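Local coordinates for TssK (PDB 5Y0E), which probably serves as a trimeric baseplate component of the bacterial type VI secretion system, the machine that fires effectors into neighbouring cells, at residues A[30-33]-A[34-38]; A[255-258]-A[259-263]; A[104-107]-A[108-111]; A[292-295]-A[296-299]. All blocks are in the same frame, centred on the assembly; numbering follows the deposited sequence.

Contact 1 (A[30-33]-A[34-38])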
ATOM      1  N   TYR A  30     -15.710  26.290   3.208  1.00 54.82           N
ATOM      2  CA  TYR A  30     -15.559  25.740   1.868  1.00 53.45           C
ATOM      3  C   TYR A  30     -14.390  24.780   1.825  1.00 52.61           C
ATOM      4  O   TYR A  30     -14.530  23.629   1.401  1.00 49.91           O
ATOM      5  CB  TYR A  30     -15.343  26.876   0.867  1.00 53.71           C
ATOM      6  CG  TYR A  30     -15.392  26.542  -0.620  1.00 48.85           C
ATOM      7  CD1 TYR A  30     -14.306  26.009  -1.278  1.00 49.31           C
ATOM      8  CD2 TYR A  30     -16.519  26.835  -1.368  1.00 51.97           C
ATOM      9  CE1 TYR A  30     -14.362  25.746  -2.635  1.00 54.64           C
ATOM     10  CE2 TYR A  30     -16.581  26.587  -2.715  1.00 51.06           C
ATOM     11  CZ  TYR A  30     -15.510  26.037  -3.348  1.00 55.11           C
ATOM     12  OH  TYR A  30     -15.599  25.786  -4.699  1.00 53.37           O
ATOM     13  N   MET A  31     -13.223  25.250   2.261  1.00 53.92           N
ATOM     14  CA  MET A  31     -12.012  24.452   2.184  1.00 52.58           C
ATOM     15  C   MET A  31     -12.093  23.256   3.102  1.00 51.49           C
ATOM     16  O   MET A  31     -11.648  22.160   2.751  1.00 50.40           O
ATOM     17  CB  MET A  31     -10.816  25.313   2.540  1.00 55.53           C
ATOM     18  CG  MET A  31     -10.888  26.642   1.869  1.00 60.79           C
ATOM     19  SD  MET A  31      -9.610  27.808   2.337  1.00 75.86           S
ATOM     20  CE  MET A  31     -10.553  29.294   2.036  1.00 61.29           C
ATOM     21  N   ARG A  32     -12.668  23.454   4.280  1.00 49.89           N
ATOM     22  CA  ARG A  32     -12.797  22.368   5.225  1.00 48.96           C
ATOM     23  C   ARG A  32     -13.714  21.291   4.676  1.00 52.41           C
ATOM     24  O   ARG A  32     -13.453  20.099   4.844  1.00 53.67           O
ATOM     25  CB  ARG A  32     -13.324  22.908   6.545  1.00 49.07           C
ATOM     26  CG  ARG A  32     -12.395  22.705   7.693  1.00 49.74           C
ATOM     27  CD  ARG A  32     -13.088  22.976   9.014  1.00 49.42           C
ATOM     28  NE  ARG A  32     -13.572  24.345   9.098  1.00 52.61           N
ATOM     29  CZ  ARG A  32     -14.847  24.686   9.034  1.00 52.47           C
ATOM     30  NH1 ARG A  32     -15.770  23.759   8.890  1.00 49.36           N
ATOM     31  NH2 ARG A  32     -15.190  25.954   9.119  1.00 52.74           N
ATOM     32  N   ASN A  33     -14.792  21.688   4.015  1.00 51.87           N
ATOM     33  CA  ASN A  33     -15.661  20.687   3.427  1.00 51.81           C
ATOM     34  C   ASN A  33     -14.966  19.966   2.286  1.00 51.78           C
ATOM     35  O   ASN A  33     -15.071  18.744   2.164  1.00 52.05           O
ATOM     36  CB  ASN A  33     -16.965  21.328   2.972  1.00 55.22           C
ATOM     37  CG  ASN A  33     -17.811  21.773   4.140  1.00 63.55           C
ATOM     38  OD1 ASN A  33     -17.493  21.486   5.295  1.00 64.60           O
ATOM     39  ND2 ASN A  33     -18.900  22.459   3.853  1.00 69.77           N
ATOM     40  N   TRP A  34     -14.234  20.692   1.454  1.00 49.54           N
ATOM     41  CA  TRP A  34     -13.442  20.019   0.441  1.00 48.45           C
ATOM     42  C   TRP A  34     -12.499  19.022   1.075  1.00 48.32           C
ATOM     43  O   TRP A  34     -12.486  17.849   0.708  1.00 48.40           O
ATOM     44  CB  TRP A  34     -12.653  21.019  -0.382  1.00 47.86           C
ATOM     45  CG  TRP A  34     -13.152  21.096  -1.740  1.00 50.59           C
ATOM     46  CD1 TRP A  34     -14.037  21.997  -2.225  1.00 55.67           C
ATOM     47  CD2 TRP A  34     -12.851  20.213  -2.814  1.00 50.34           C
ATOM     48  NE1 TRP A  34     -14.293  21.752  -3.542  1.00 52.29           N
ATOM     49  CE2 TRP A  34     -13.576  20.657  -3.929  1.00 50.92           C
ATOM     50  CE3 TRP A  34     -12.030  19.101  -2.947  1.00 50.49           C
ATOM     51  CZ2 TRP A  34     -13.507  20.034  -5.152  1.00 50.51           C
ATOM     52  CZ3 TRP A  34     -11.972  18.478  -4.162  1.00 50.71           C
ATOM     53  CH2 TRP A  34     -12.703  18.946  -5.252  1.00 50.71           C
ATOM     54  N   GLY A  35     -11.703  19.479   2.030  1.00 47.47           N
ATOM     55  CA  GLY A  35     -10.694  18.616   2.600  1.00 48.41           C
ATOM     56  C   GLY A  35     -11.289  17.401   3.268  1.00 49.20           C
ATOM     57  O   GLY A  35     -10.875  16.270   3.017  1.00 49.56           O
ATOM     58  N   GLN A  36     -12.286  17.617   4.114  1.00 47.00           N
ATOM     59  CA  GLN A  36     -12.857  16.500   4.834  1.00 46.21           C
ATOM     60  C   GLN A  36     -13.575  15.546   3.906  1.00 50.25           C
ATOM     61  O   GLN A  36     -13.650  14.352   4.192  1.00 54.03           O
ATOM     62  CB  GLN A  36     -13.791  17.006   5.920  1.00 41.92           C
ATOM     63  CG  GLN A  36     -13.067  17.779   6.979  1.00 42.34           C
ATOM     64  CD  GLN A  36     -13.990  18.221   8.031  1.00 40.80           C
ATOM     65  OE1 GLN A  36     -15.128  17.812   8.043  1.00 47.77           O
ATOM     66  NE2 GLN A  36     -13.527  19.059   8.924  1.00 39.41           N
ATOM     67  N   ALA A  37     -14.086  16.033   2.784  1.00 52.31           N
ATOM     68  CA  ALA A  37     -14.761  15.137   1.869  1.00 48.92           C
ATOM     69  C   ALA A  37     -13.815  14.140   1.235  1.00 47.75           C
ATOM     70  O   ALA A  37     -14.275  13.138   0.705  1.00 49.90           O
ATOM     71  CB  ALA A  37     -15.472  15.927   0.783  1.00 48.70           C
ATOM     72  N   HIS A  38     -12.513  14.367   1.268  1.00 48.65           N
ATOM     73  CA  HIS A  38     -11.615  13.452   0.581  1.00 52.23           C
ATOM     74  C   HIS A  38     -10.547  12.854   1.488  1.00 50.93           C
ATOM     75  O   HIS A  38      -9.587  12.277   0.993  1.00 52.96           O
ATOM     76  CB  HIS A  38     -10.985  14.156  -0.618  1.00 52.45           C
ATOM     77  CG  HIS A  38     -11.999  14.712  -1.560  1.00 53.94           C
ATOM     78  ND1 HIS A  38     -12.674  15.887  -1.312  1.00 56.44           N
ATOM     79  CD2 HIS A  38     -12.505  14.224  -2.714  1.00 51.84           C
ATOM     80  CE1 HIS A  38     -13.530  16.114  -2.289  1.00 52.93           C
ATOM     81  NE2 HIS A  38     -13.450  15.119  -3.151  1.00 53.91           N
TER
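Trp34 lies beside Tyr30, one helical turn earlier, both side chains running out in the same direction. The near corner of the indole makes the touch, Trp34 CD1 against Tyr30 CE1 at 3.8 Å, with the ring planes turned 31° from each other. Tyr30 has its CG anti to the backbone N (chi1 -170°), which swings the phenol along the helix towards the indole, while the Trp34 NE1 hydrogen is spent on the carbonyl of Gly72 in the second subunit. Gly35 gives its N-H to Met31 O at 2.8 Å; Met31 itself packs on the Met31 residues of both other subunits. Gln36 repeats the pattern: N to Arg32 O is 2.8 Å, CG rests on the same oxygen, and the extended chain lays Gln36 NE2 alongside Arg32 CD at 3.9 Å. Ala37 N reaches Asn33 O over 3.0 Å, a more bent bond (144°) near the end of helix 17-37. His38 then turns its ring back, and ND1 donates to Trp34 O at 2.8 Å, with the oxygen in the ring plane. Its NE2 is bonded to Phe42 O of the second subunit. Since both ring nitrogens face carbonyl oxygens, each would need a hydrogen, so the imidazole is probably cationic, tying the helix end to the neighbouring chain.

Contact 2 (A[255-258]-A[259-263]); sequences DHLH and PERLF
Leu257 reaches forward to the first turn of the helix, each methyl meeting a different residue. Leu257 CD1 sits 3.7 Å from Arg261 CD, and Leu257 CD2 comes within 4.2 Å of Leu262 CD1; in both cases the side chains cross at about a right angle. Arg261 runs straight out past this leucine to a salt bridge with Glu260 of the third subunit, and a sulfate, probably from the crystallisation liquor, lies close to Leu257. His258 is the N-cap of helix 259-273. With CG anti to the backbone N (chi1 -172°), its ring is carried forward over the start of the helix, where His258 ND1 accepts the N-H of Glu260 at 2.9 Å. The bond is nearly straight (164°), and the donor lies close to the imidazole plane. The carbonyl oxygen of His258 takes two weak bonds, from Arg261 N at 3.1 Å and from Leu262 N at 3.4 Å. The other ring nitrogen, NE2, is hydrogen-bonded to Cys41 O. An acceptor at ND1 and a carbonyl partner at NE2 imply that His258 is probably neutral, with its hydrogen on NE2.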
ATOM      1  N   ASP A 255       8.601  10.144   2.186  1.00 48.14           N
ATOM      2  CA  ASP A 255       8.676  11.287   3.081  1.00 43.46           C
ATOM      3  C   ASP A 255       7.369  11.539   3.798  1.00 40.42           C
ATOM      4  O   ASP A 255       7.366  12.167   4.852  1.00 37.70           O
ATOM      5  CB  ASP A 255       9.056  12.548   2.313  1.00 41.48           C
ATOM      6  CG  ASP A 255      10.504  12.628   2.053  1.00 48.79           C
ATOM      7  OD1 ASP A 255      11.246  11.844   2.651  1.00 52.78           O
ATOM      8  OD2 ASP A 255      10.910  13.488   1.274  1.00 55.18           O
ATOM      9  N   HIS A 256       6.266  11.094   3.234  1.00 39.98           N
ATOM     10  CA  HIS A 256       4.969  11.344   3.818  1.00 39.39           C
ATOM     11  C   HIS A 256       4.091  10.120   3.626  1.00 40.41           C
ATOM     12  O   HIS A 256       3.913   9.654   2.499  1.00 42.80           O
ATOM     13  CB  HIS A 256       4.347  12.575   3.190  1.00 37.45           C
ATOM     14  CG  HIS A 256       3.006  12.907   3.734  1.00 39.24           C
ATOM     15  ND1 HIS A 256       1.874  12.209   3.384  1.00 40.63           N
ATOM     16  CD2 HIS A 256       2.609  13.857   4.604  1.00 40.56           C
ATOM     17  CE1 HIS A 256       0.834  12.721   4.010  1.00 41.42           C
ATOM     18  NE2 HIS A 256       1.253  13.729   4.748  1.00 42.58           N
ATOM     19  N   LEU A 257       3.557   9.594   4.725  1.00 38.09           N
ATOM     20  CA  LEU A 257       2.742   8.386   4.683  1.00 33.97           C
ATOM     21  C   LEU A 257       1.776   8.385   5.855  1.00 34.91           C
ATOM     22  O   LEU A 257       2.209   8.386   7.006  1.00 46.11           O
ATOM     23  CB  LEU A 257       3.630   7.153   4.704  1.00 30.31           C
ATOM     24  CG  LEU A 257       2.951   5.811   4.900  1.00 37.82           C
ATOM     25  CD1 LEU A 257       2.235   5.422   3.630  1.00 39.40           C
ATOM     26  CD2 LEU A 257       3.960   4.770   5.258  1.00 35.89           C
ATOM     27  N   HIS A 258       0.485   8.393   5.558  1.00 32.13           N
ATOM     28  CA  HIS A 258      -0.530   8.359   6.595  1.00 32.87           C
ATOM     29  C   HIS A 258      -0.603   6.971   7.242  1.00 36.43           C
ATOM     30  O   HIS A 258      -0.555   5.953   6.545  1.00 35.98           O
ATOM     31  CB  HIS A 258      -1.887   8.747   6.004  1.00 32.40           C
ATOM     32  CG  HIS A 258      -2.985   8.932   7.010  1.00 31.80           C
ATOM     33  ND1 HIS A 258      -3.378   7.947   7.885  1.00 34.65           N
ATOM     34  CD2 HIS A 258      -3.809   9.977   7.238  1.00 35.76           C
ATOM     35  CE1 HIS A 258      -4.384   8.378   8.617  1.00 36.50           C
ATOM     36  NE2 HIS A 258      -4.660   9.611   8.250  1.00 34.84           N
ATOM     37  N   PRO A 259      -0.723   6.911   8.571  1.00 36.20           N
ATOM     38  CA  PRO A 259      -0.758   5.623   9.287  1.00 35.16           C
ATOM     39  C   PRO A 259      -1.848   4.672   8.854  1.00 34.33           C
ATOM     40  O   PRO A 259      -1.643   3.462   8.886  1.00 32.83           O
ATOM     41  CB  PRO A 259      -0.983   6.053  10.741  1.00 36.36           C
ATOM     42  CG  PRO A 259      -0.427   7.406  10.812  1.00 36.16           C
ATOM     43  CD  PRO A 259      -0.583   8.049   9.488  1.00 36.42           C
ATOM     44  N   GLU A 260      -3.007   5.174   8.475  1.00 32.37           N
ATOM     45  CA  GLU A 260      -4.073   4.278   8.101  1.00 33.47           C
ATOM     46  C   GLU A 260      -3.700   3.491   6.871  1.00 34.82           C
ATOM     47  O   GLU A 260      -4.062   2.324   6.741  1.00 38.23           O
ATOM     48  CB  GLU A 260      -5.351   5.057   7.891  1.00 31.19           C
ATOM     49  CG  GLU A 260      -6.490   4.205   7.427  1.00 40.28           C
ATOM     50  CD  GLU A 260      -6.586   4.102   5.898  1.00 38.41           C
ATOM     51  OE1 GLU A 260      -6.197   5.050   5.179  1.00 39.76           O
ATOM     52  OE2 GLU A 260      -7.050   3.069   5.419  1.00 38.85           O
ATOM     53  N   ARG A 261      -2.946   4.094   5.979  1.00 33.44           N
ATOM     54  CA  ARG A 261      -2.546   3.374   4.799  1.00 33.24           C
ATOM     55  C   ARG A 261      -1.567   2.272   5.160  1.00 34.65           C
ATOM     56  O   ARG A 261      -1.678   1.142   4.679  1.00 35.61           O
ATOM     57  CB  ARG A 261      -1.969   4.371   3.800  1.00 34.88           C
ATOM     58  CG  ARG A 261      -1.565   3.799   2.496  1.00 41.02           C
ATOM     59  CD  ARG A 261      -0.847   4.831   1.681  1.00 44.48           C
ATOM     60  NE  ARG A 261      -0.401   4.274   0.421  1.00 44.62           N
ATOM     61  CZ  ARG A 261       0.561   4.790  -0.313  1.00 44.40           C
ATOM     62  NH1 ARG A 261       1.163   5.881   0.084  1.00 45.49           N
ATOM     63  NH2 ARG A 261       0.920   4.206  -1.433  1.00 46.07           N
ATOM     64  N   LEU A 262      -0.632   2.569   6.041  1.00 33.88           N
ATOM     65  CA  LEU A 262       0.320   1.558   6.455  1.00 32.72           C
ATOM     66  C   LEU A 262      -0.360   0.419   7.199  1.00 38.31           C
ATOM     67  O   LEU A 262       0.016  -0.746   7.046  1.00 36.55           O
ATOM     68  CB  LEU A 262       1.375   2.202   7.320  1.00 32.96           C
ATOM     69  CG  LEU A 262       2.479   1.284   7.785  1.00 32.88           C
ATOM     70  CD1 LEU A 262       3.404   0.897   6.664  1.00 28.63           C
ATOM     71  CD2 LEU A 262       3.208   2.019   8.841  1.00 30.64           C
ATOM     72  N   PHE A 263      -1.358   0.742   8.010  1.00 32.01           N
ATOM     73  CA  PHE A 263      -2.027  -0.267   8.798  1.00 33.65           C
ATOM     74  C   PHE A 263      -2.754  -1.248   7.900  1.00 36.72           C
ATOM     75  O   PHE A 263      -2.651  -2.465   8.077  1.00 38.55           O
ATOM     76  CB  PHE A 263      -2.983   0.414   9.764  1.00 32.71           C
ATOM     77  CG  PHE A 263      -3.634  -0.507  10.721  1.00 33.72           C
ATOM     78  CD1 PHE A 263      -4.764  -1.215  10.362  1.00 35.29           C
ATOM     79  CD2 PHE A 263      -3.137  -0.648  12.006  1.00 36.42           C
ATOM     80  CE1 PHE A 263      -5.375  -2.073  11.257  1.00 37.21           C
ATOM     81  CE2 PHE A 263      -3.749  -1.493  12.908  1.00 35.59           C
ATOM     82  CZ  PHE A 263      -4.861  -2.204  12.532  1.00 36.47           C
TER

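Contact 3 (A[104-107]-A[108-111]); sequences TYRA and GRED
The guanidinium of Arg109 lies flat against the side chain of Arg106, whose CB stands 3.6 Å above its plane, over the centre. Arg106 returns the approach: bent at chi2 and chi3, its chain curls round until one face of its guanidinium meets Arg109 NH2, offset toward the rim. The two planes are inclined at 62°, and the NH2 atoms of Arg106 and Arg109 are 3.6 Å apart. Both bond to the carboxylate of Glu162, a shared counter-charge that probably makes the close pairing of two cations easy to bear. At the edge of the Arg109 group, NH1 points to Thr104 OG1 at 3.5 Å, a straight but weak hydrogen bond. The two arginines are the end residues of a type I beta turn, in the loop joining strand 96-103 to strand 112-113 of the mixed sheet. The turn is closed by Arg109 N on Arg106 O at 3.2 Å, the donor standing 56° out of the carbonyl plane. Flanking the turn, Tyr105 before it and Asp111 beyond it cross at about a right angle, ring and carboxylate planes 65° apart. Asp111 OD1 comes to 3.3 Å from Tyr105 CD2, and OD2 lies in the ring plane at its edge, a contact with ring C-H groups rather than a hydrogen bond. The Tyr105 hydroxyl bonds to Asn25, and Leu134 of the second subunit packs on both residues.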
ATOM      1  N   THR A 104     -14.231  24.812  20.387  1.00 53.93           N
ATOM      2  CA  THR A 104     -15.015  24.684  19.179  1.00 53.97           C
ATOM      3  C   THR A 104     -15.666  26.019  18.839  1.00 56.57           C
ATOM      4  O   THR A 104     -16.018  26.800  19.725  1.00 58.62           O
ATOM      5  CB  THR A 104     -16.083  23.619  19.360  1.00 50.99           C
ATOM      6  OG1 THR A 104     -17.038  24.089  20.301  1.00 53.35           O
ATOM      7  CG2 THR A 104     -15.472  22.344  19.900  1.00 54.85           C
ATOM      8  N   TYR A 105     -15.817  26.283  17.542  1.00 53.43           N
ATOM      9  CA  TYR A 105     -16.516  27.484  17.113  1.00 53.66           C
ATOM     10  C   TYR A 105     -17.993  27.379  17.447  1.00 56.10           C
ATOM     11  O   TYR A 105     -18.655  26.413  17.064  1.00 57.35           O
ATOM     12  CB  TYR A 105     -16.355  27.718  15.613  1.00 51.35           C
ATOM     13  CG  TYR A 105     -17.060  28.977  15.167  1.00 56.91           C
ATOM     14  CD1 TYR A 105     -18.411  28.970  14.854  1.00 58.93           C
ATOM     15  CD2 TYR A 105     -16.389  30.182  15.103  1.00 57.74           C
ATOM     16  CE1 TYR A 105     -19.058  30.112  14.488  1.00 56.94           C
ATOM     17  CE2 TYR A 105     -17.033  31.326  14.736  1.00 58.09           C
ATOM     18  CZ  TYR A 105     -18.366  31.284  14.428  1.00 58.18           C
ATOM     19  OH  TYR A 105     -19.024  32.425  14.049  1.00 62.14           O
ATOM     20  N   ARG A 106     -18.523  28.385  18.126  1.00 58.34           N
ATOM     21  CA  ARG A 106     -19.961  28.472  18.346  1.00 63.44           C
ATOM     22  C   ARG A 106     -20.414  29.900  18.112  1.00 63.97           C
ATOM     23  O   ARG A 106     -19.793  30.845  18.608  1.00 63.44           O
ATOM     24  CB  ARG A 106     -20.370  28.025  19.748  1.00 66.79           C
ATOM     25  CG  ARG A 106     -21.877  27.828  19.893  1.00 71.00           C
ATOM     26  CD  ARG A 106     -22.262  26.415  19.515  1.00 71.99           C
ATOM     27  NE  ARG A 106     -21.492  25.475  20.315  1.00 74.37           N
ATOM     28  CZ  ARG A 106     -21.935  24.903  21.430  1.00 78.76           C
ATOM     29  NH1 ARG A 106     -23.161  25.154  21.873  1.00 80.64           N
ATOM     30  NH2 ARG A 106     -21.157  24.065  22.103  1.00 78.16           N
ATOM     31  N   ALA A 107     -21.498  30.052  17.357  1.00 65.82           N
ATOM     32  CA  ALA A 107     -21.981  31.383  17.028  1.00 66.22           C
ATOM     33  C   ALA A 107     -22.512  32.116  18.248  1.00 65.55           C
ATOM     34  O   ALA A 107     -22.489  33.351  18.269  1.00 68.27           O
ATOM     35  CB  ALA A 107     -23.057  31.301  15.947  1.00 60.13           C
ATOM     36  N   GLY A 108     -22.965  31.388  19.264  1.00 66.00           N
ATOM     37  CA  GLY A 108     -23.444  31.978  20.502  1.00 69.59           C
ATOM     38  C   GLY A 108     -22.376  32.544  21.419  1.00 70.30           C
ATOM     39  O   GLY A 108     -22.712  33.079  22.479  1.00 73.51           O
ATOM     40  N   ARG A 109     -21.108  32.450  21.048  1.00 65.81           N
ATOM     41  CA  ARG A 109     -20.022  32.916  21.886  1.00 64.85           C
ATOM     42  C   ARG A 109     -19.075  33.739  21.041  1.00 61.77           C
ATOM     43  O   ARG A 109     -18.923  33.501  19.846  1.00 60.44           O
ATOM     44  CB  ARG A 109     -19.237  31.759  22.522  1.00 68.51           C
ATOM     45  CG  ARG A 109     -20.073  30.638  23.100  1.00 67.58           C
ATOM     46  CD  ARG A 109     -19.190  29.636  23.836  1.00 70.36           C
ATOM     47  NE  ARG A 109     -18.203  28.996  22.970  1.00 67.92           N
ATOM     48  CZ  ARG A 109     -18.219  27.708  22.640  1.00 67.68           C
ATOM     49  NH1 ARG A 109     -17.280  27.206  21.845  1.00 64.64           N
ATOM     50  NH2 ARG A 109     -19.166  26.917  23.121  1.00 68.00           N
ATOM     51  N   GLU A 110     -18.429  34.698  21.680  1.00 61.45           N
ATOM     52  CA  GLU A 110     -17.436  35.499  20.993  1.00 63.07           C
ATOM     53  C   GLU A 110     -16.270  34.621  20.576  1.00 61.56           C
ATOM     54  O   GLU A 110     -15.930  33.653  21.253  1.00 61.44           O
ATOM     55  CB  GLU A 110     -16.977  36.624  21.907  1.00 67.14           C
ATOM     56  CG  GLU A 110     -18.030  36.957  22.949  1.00 71.54           C
ATOM     57  CD  GLU A 110     -17.603  38.052  23.880  1.00 74.44           C
ATOM     58  OE1 GLU A 110     -17.969  39.220  23.621  1.00 78.68           O
ATOM     59  OE2 GLU A 110     -16.894  37.741  24.858  1.00 69.72           O
ATOM     60  N   ASP A 111     -15.672  34.951  19.433  1.00 58.38           N
ATOM     61  CA  ASP A 111     -14.609  34.146  18.857  1.00 58.46           C
ATOM     62  C   ASP A 111     -13.243  34.793  18.949  1.00 58.10           C
ATOM     63  O   ASP A 111     -12.233  34.109  18.757  1.00 54.10           O
ATOM     64  CB  ASP A 111     -14.902  33.852  17.382  1.00 61.82           C
ATOM     65  CG  ASP A 111     -14.404  32.497  16.960  1.00 62.50           C
ATOM     66  OD1 ASP A 111     -14.788  31.522  17.628  1.00 61.54           O
ATOM     67  OD2 ASP A 111     -13.624  32.399  15.990  1.00 60.58           O
TER

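Contact 4 (A[292-295]-A[296-299]); sequences DNLA and LCFG
Leu294 lies alongside Phe298, one turn further on, its CD2 methyl set against the ring at CE2, 3.9 Å away. With CG anti to the carbonyl carbon (chi1 -70°), the leucine side chain runs out in the same direction as the phenylalanine. Leu294 CD2 also comes to 4.1 Å from Cys297 SG. Leu294 O serves Phe298 twice: it accepts the backbone N-H at 2.8 Å and lies in the plane of the aromatic ring, at the edge, 3.5 Å from Phe298 CD2. The Phe298 ring also meets Phe263 of helix 259-273 edge-to-face, and Leu294 itself packs on Pro259, so this side of the turn faces the preceding helix. Asn293 covers the start of the helix. Asn293 OD1 takes the N-H of Leu296 at 3.2 Å, the donor standing 46° out of the carbonyl plane, and it also presses on Leu296 CB at 3.1 Å. The main-chain oxygen of Asn293 receives a weak bond from Cys297 N. Two residues on from the cap, Ala295 O accepts from Gly299 N over 2.8 Å, a bent bond (134°), and the regular run has begun. An asparagine whose OD1 receives an N-H of the first turn is a classic N-cap, here the start of helix 294-309.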
ATOM      1  N   ASP A 292      -6.910   7.269  16.968  1.00 42.82           N
ATOM      2  CA  ASP A 292      -6.573   7.898  18.234  1.00 41.75           C
ATOM      3  C   ASP A 292      -6.030   6.911  19.260  1.00 43.55           C
ATOM      4  O   ASP A 292      -5.981   7.234  20.441  1.00 49.92           O
ATOM      5  CB  ASP A 292      -7.779   8.649  18.791  1.00 40.92           C
ATOM      6  CG  ASP A 292      -8.184   9.827  17.916  1.00 44.82           C
ATOM      7  OD1 ASP A 292      -7.447  10.826  17.889  1.00 45.54           O
ATOM      8  OD2 ASP A 292      -9.234   9.759  17.249  1.00 44.06           O
ATOM      9  N   ASN A 293      -5.604   5.726  18.834  1.00 44.45           N
ATOM     10  CA  ASN A 293      -4.870   4.829  19.709  1.00 42.16           C
ATOM     11  C   ASN A 293      -3.953   3.930  18.893  1.00 41.05           C
ATOM     12  O   ASN A 293      -4.139   2.713  18.840  1.00 39.14           O
ATOM     13  CB  ASN A 293      -5.829   3.997  20.553  1.00 44.73           C
ATOM     14  CG  ASN A 293      -5.138   3.315  21.726  1.00 47.80           C
ATOM     15  OD1 ASN A 293      -3.918   3.147  21.760  1.00 46.42           O
ATOM     16  ND2 ASN A 293      -5.927   2.931  22.695  1.00 49.46           N
ATOM     17  N   LEU A 294      -2.946   4.530  18.275  1.00 41.25           N
ATOM     18  CA  LEU A 294      -2.145   3.801  17.313  1.00 39.66           C
ATOM     19  C   LEU A 294      -1.239   2.791  17.977  1.00 40.27           C
ATOM     20  O   LEU A 294      -1.001   1.728  17.405  1.00 41.28           O
ATOM     21  CB  LEU A 294      -1.339   4.775  16.458  1.00 40.92           C
ATOM     22  CG  LEU A 294      -2.192   5.605  15.480  1.00 42.80           C
ATOM     23  CD1 LEU A 294      -1.379   6.681  14.800  1.00 41.81           C
ATOM     24  CD2 LEU A 294      -2.864   4.748  14.448  1.00 36.80           C
ATOM     25  N   ALA A 295      -0.747   3.093  19.181  1.00 42.55           N
ATOM     26  CA  ALA A 295       0.073   2.132  19.915  1.00 41.34           C
ATOM     27  C   ALA A 295      -0.673   0.829  20.168  1.00 38.83           C
ATOM     28  O   ALA A 295      -0.117  -0.259  20.000  1.00 38.14           O
ATOM     29  CB  ALA A 295       0.539   2.738  21.227  1.00 40.56           C
ATOM     30  N   LEU A 296      -1.934   0.916  20.556  1.00 37.54           N
ATOM     31  CA  LEU A 296      -2.712  -0.290  20.774  1.00 38.99           C
ATOM     32  C   LEU A 296      -2.858  -1.098  19.497  1.00 40.38           C
ATOM     33  O   LEU A 296      -2.463  -2.265  19.445  1.00 44.83           O
ATOM     34  CB  LEU A 296      -4.083   0.060  21.323  1.00 38.77           C
ATOM     35  CG  LEU A 296      -4.923  -1.197  21.480  1.00 40.70           C
ATOM     36  CD1 LEU A 296      -4.455  -1.983  22.677  1.00 38.97           C
ATOM     37  CD2 LEU A 296      -6.386  -0.880  21.585  1.00 41.20           C
ATOM     38  N   CYS A 297      -3.437  -0.494  18.455  1.00 41.26           N
ATOM     39  CA  CYS A 297      -3.793  -1.264  17.272  1.00 40.59           C
ATOM     40  C   CYS A 297      -2.558  -1.671  16.487  1.00 38.47           C
ATOM     41  O   CYS A 297      -2.491  -2.794  15.993  1.00 39.29           O
ATOM     42  CB  CYS A 297      -4.793  -0.503  16.388  1.00 39.15           C
ATOM     43  SG  CYS A 297      -4.295   1.031  15.592  1.00 41.15           S
ATOM     44  N   PHE A 298      -1.555  -0.808  16.394  1.00 35.35           N
ATOM     45  CA  PHE A 298      -0.314  -1.268  15.789  1.00 36.44           C
ATOM     46  C   PHE A 298       0.372  -2.294  16.668  1.00 38.75           C
ATOM     47  O   PHE A 298       1.020  -3.218  16.163  1.00 39.56           O
ATOM     48  CB  PHE A 298       0.634  -0.103  15.511  1.00 36.65           C
ATOM     49  CG  PHE A 298       0.470   0.491  14.149  1.00 37.17           C
ATOM     50  CD1 PHE A 298       1.177  -0.008  13.074  1.00 35.23           C
ATOM     51  CD2 PHE A 298      -0.407   1.529  13.944  1.00 35.74           C
ATOM     52  CE1 PHE A 298       1.007   0.520  11.815  1.00 35.22           C
ATOM     53  CE2 PHE A 298      -0.583   2.063  12.699  1.00 36.35           C
ATOM     54  CZ  PHE A 298       0.120   1.565  11.625  1.00 36.40           C
ATOM     55  N   GLY A 299       0.243  -2.145  17.979  1.00 39.04           N
ATOM     56  CA  GLY A 299       0.860  -3.098  18.873  1.00 40.93           C
ATOM     57  C   GLY A 299       0.380  -4.503  18.611  1.00 37.16           C
ATOM     58  O   GLY A 299       1.171  -5.430  18.546  1.00 40.36           O
TER

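Along the chain the order is contact 1, contact 3, contact 2, contact 4. Contacts 1 and 3 belong to the N-terminal part: the end of helix 17-37 and the loop after strand 96-103 of the mixed sheet, with centres about 21 Å apart. Contacts 2 and 4 are the starts of two successive helices, 259-273 and 294-309, centres about 13 Å apart, and they touch directly where Phe263 and Phe298 meet. Contact 3 lies farthest from this pair, about 34 Å from contact 2 and 33 Å from contact 4. Contacts 1, 2 and 3 all touch other subunits, whereas contact 4 lies within its own chain, so trimer assembly draws on several separate parts of the protein.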